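Lysine/ornithine decarboxylase (Vibrio vulnificus, PDB 2PLJ) catalyses the decarboxylation of lysine and ornithine to cadaverine and putrescine, using pyridoxal phosphate as cofactor. Local coordinates at residues A[216-221]-A[262-267]. Numbering follows the deposited sequence.
Sequences GSQTTN and QQVMPI. With P3T ((4-{[(4-aminobutyl)amino]methyl}-5-hydroxy-6-methylpyridin-3-yl)methyl dihydrogen phosphate), chain D.
Val264 meets two side chains of the 216-221 loop with one methyl, CG1, which lies 3.8 Å from Gln218 NE2 and 4.3 Å from Thr220 CG2. Its CB already points toward that loop, and CG1, anti to the carbonyl carbon, is the branch that makes the contact. Gln218 reaches it with CG anti to the backbone N (chi1 -171°) and a bend at chi2, which together bring the amide nitrogen up to Val264. The amide nitrogen packs against the methyl while it donates a hydrogen bond to the carbonyl of Val258, so its polar demand is met beside an apolar neighbour. The chain of Met265 runs extended through chi2 and bends at chi3 (-61°), bringing CE to 3.6 Å from Thr220 O. That carbonyl also accepts a hydrogen bond from a water at 2.9 Å from Thr220 O, and the same water accepts one from Met265 N, bridging the two backbones. Within 216-221, Thr219 OG1 donates to Gly216 O (2.7 Å) from above the carbonyl plane, 51° out of it, and Ser217 OG donates to the phosphate oxygen OAC of the putrescine-pyridoxyl adduct at 2.6 Å. The 216-221 loop, which contributes Ser217 to the ligand pocket, links strand 207-212 to helix 223-241 of the beta/alpha-barrel; at the surface it meets the loop from strand 249-251 to helix 267-278, with Pro266 at that helix's N-cap position.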
loop_
_atom_site.group_PDB
_atom_site.type_symbol
_atom_site.label_atom_id
_atom_site.label_comp_id
_atom_site.label_asym_id
_atom_site.label_seq_id
_atom_site.Cartn_x
_atom_site.Cartn_y
_atom_site.Cartn_z
ATOM N N GLY A 216 13.948 16.641 -1.813
ATOM C CA GLY A 216 12.810 15.873 -2.362
ATOM C C GLY A 216 13.238 14.752 -3.307
ATOM O O GLY A 216 14.304 14.796 -3.939
ATOM N N SER A 217 12.396 13.738 -3.425
ATOM C CA SER A 217 12.783 12.565 -4.219
ATOM C C SER A 217 12.610 12.828 -5.736
ATOM O O SER A 217 11.725 13.625 -6.150
ATOM C CB SER A 217 12.008 11.322 -3.732
ATOM O OG SER A 217 12.581 10.114 -4.242
ATOM N N GLN A 218 13.466 12.181 -6.551
ATOM C CA GLN A 218 13.477 12.337 -8.024
ATOM C C GLN A 218 13.535 13.828 -8.386
ATOM O O GLN A 218 12.689 14.348 -9.097
ATOM C CB GLN A 218 12.274 11.614 -8.664
ATOM C CG GLN A 218 12.286 11.512 -10.197
ATOM C CD GLN A 218 13.351 10.562 -10.778
ATOM O OE1 GLN A 218 14.134 9.921 -10.056
ATOM N NE2 GLN A 218 13.338 10.443 -12.104
ATOM N N THR A 219 14.511 14.512 -7.795
ATOM C CA THR A 219 14.745 15.929 -8.096
ATOM C C THR A 219 15.519 16.001 -9.395
ATOM O O THR A 219 16.616 15.437 -9.486
ATOM C CB THR A 219 15.551 16.589 -6.961
ATOM O OG1 THR A 219 14.708 16.748 -5.820
ATOM C CG2 THR A 219 16.058 17.984 -7.394
ATOM N N THR A 220 14.980 16.726 -10.377
ATOM C CA THR A 220 15.581 16.758 -11.711
ATOM C C THR A 220 16.411 18.024 -11.946
ATOM O O THR A 220 17.188 18.088 -12.908
ATOM C CB THR A 220 14.527 16.578 -12.803
ATOM O OG1 THR A 220 13.485 17.563 -12.630
ATOM C CG2 THR A 220 13.959 15.128 -12.759
ATOM N N ASN A 221 16.229 19.012 -11.069
ATOM C CA ASN A 221 16.969 20.283 -11.122
ATOM C C ASN A 221 17.996 20.363 -9.991
ATOM O O ASN A 221 17.626 20.546 -8.827
ATOM C CB ASN A 221 16.013 21.481 -11.028
ATOM C CG ASN A 221 16.727 22.822 -11.195
ATOM O OD1 ASN A 221 17.957 22.884 -11.258
ATOM N ND2 ASN A 221 15.949 23.904 -11.298
ATOM N N GLN A 262 11.292 8.969 -19.014
ATOM C CA GLN A 262 11.836 10.218 -19.540
ATOM C C GLN A 262 13.305 10.315 -19.130
ATOM O O GLN A 262 13.668 9.974 -18.003
ATOM C CB GLN A 262 11.067 11.433 -18.990
ATOM C CG GLN A 262 9.607 11.570 -19.467
ATOM C CD GLN A 262 9.475 11.997 -20.922
ATOM O OE1 GLN A 262 10.184 12.898 -21.386
ATOM N NE2 GLN A 262 8.547 11.361 -21.652
ATOM N N GLN A 263 14.137 10.787 -20.057
ATOM C CA GLN A 263 15.563 10.983 -19.802
ATOM C C GLN A 263 15.763 12.039 -18.706
ATOM O O GLN A 263 15.166 13.123 -18.756
ATOM C CB GLN A 263 16.268 11.407 -21.109
ATOM C CG GLN A 263 17.703 11.932 -20.959
ATOM C CD GLN A 263 18.707 10.849 -20.557
ATOM O OE1 GLN A 263 18.474 9.648 -20.754
ATOM N NE2 GLN A 263 19.840 11.279 -19.994
ATOM N N VAL A 264 16.586 11.707 -17.713
ATOM C CA VAL A 264 17.010 12.672 -16.695
ATOM C C VAL A 264 18.483 13.010 -16.911
ATOM O O VAL A 264 19.185 12.306 -17.637
ATOM C CB VAL A 264 16.775 12.178 -15.232
ATOM C CG1 VAL A 264 15.297 11.773 -15.025
ATOM C CG2 VAL A 264 17.739 11.030 -14.863
ATOM N N MET A 265 18.948 14.090 -16.285
ATOM C CA MET A 265 20.331 14.505 -16.428
ATOM C C MET A 265 21.268 13.401 -15.938
ATOM O O MET A 265 21.062 12.865 -14.839
ATOM C CB MET A 265 20.568 15.769 -15.609
ATOM C CG MET A 265 21.552 16.727 -16.192
ATOM S SD MET A 265 21.722 18.105 -15.043
ATOM C CE MET A 265 20.051 18.740 -15.020
ATOM N N PRO A 266 22.284 13.041 -16.746
ATOM C CA PRO A 266 23.330 12.100 -16.319
ATOM C C PRO A 266 23.943 12.511 -14.972
ATOM O O PRO A 266 24.101 13.719 -14.704
ATOM C CB PRO A 266 24.369 12.219 -17.426
ATOM C CG PRO A 266 23.556 12.573 -18.651
ATOM C CD PRO A 266 22.493 13.503 -18.139
ATOM N N ILE A 267 24.299 11.528 -14.150
ATOM C CA ILE A 267 24.646 11.817 -12.748
ATOM C C ILE A 267 25.867 12.769 -12.607
ATOM O O ILE A 267 25.864 13.624 -11.716
ATOM C CB ILE A 267 24.758 10.534 -11.875
ATOM C CG1 ILE A 267 24.744 10.892 -10.384
ATOM C CG2 ILE A 267 25.994 9.671 -12.277
ATOM C CD1 ILE A 267 23.480 11.631 -9.925
HETATM O OAE P3T D . 17.427 9.270 -2.839
HETATM P PAU P3T D . 15.859 9.210 -2.584
HETATM O OAF P3T D . 15.360 7.687 -2.581
HETATM O OAC P3T D . 15.025 10.072 -3.514
HETATM O OAP P3T D . 15.504 9.700 -1.083
HETATM C CAM P3T D . 16.088 8.944 0.061
HETATM C CAS P3T D . 15.780 9.790 1.304
HETATM C CAH P3T D . 16.919 10.341 1.907
HETATM N NAO P3T D . 16.788 11.109 2.989
HETATM C CAQ P3T D . 15.604 11.410 3.510
HETATM C CAA P3T D . 15.541 12.340 4.747
HETATM C CAR P3T D . 14.415 10.918 2.933
HETATM O OAD P3T D . 13.237 11.231 3.494
HETATM C CAT P3T D . 14.495 10.094 1.790
HETATM C CAG P3T D . 13.300 9.540 1.236
HETATM N NAN P3T D . 12.138 10.145 1.438
HETATM C CAL P3T D . 10.794 9.682 0.965
HETATM C CAK P3T D . 10.784 9.283 -0.520
HETATM C CAJ P3T D . 9.347 8.746 -0.809
HETATM C CAI P3T D . 9.208 8.308 -2.271
HETATM N NAB P3T D . 7.803 7.996 -2.626
HETATM O O HOH W 1 17.216 15.799 -14.753
#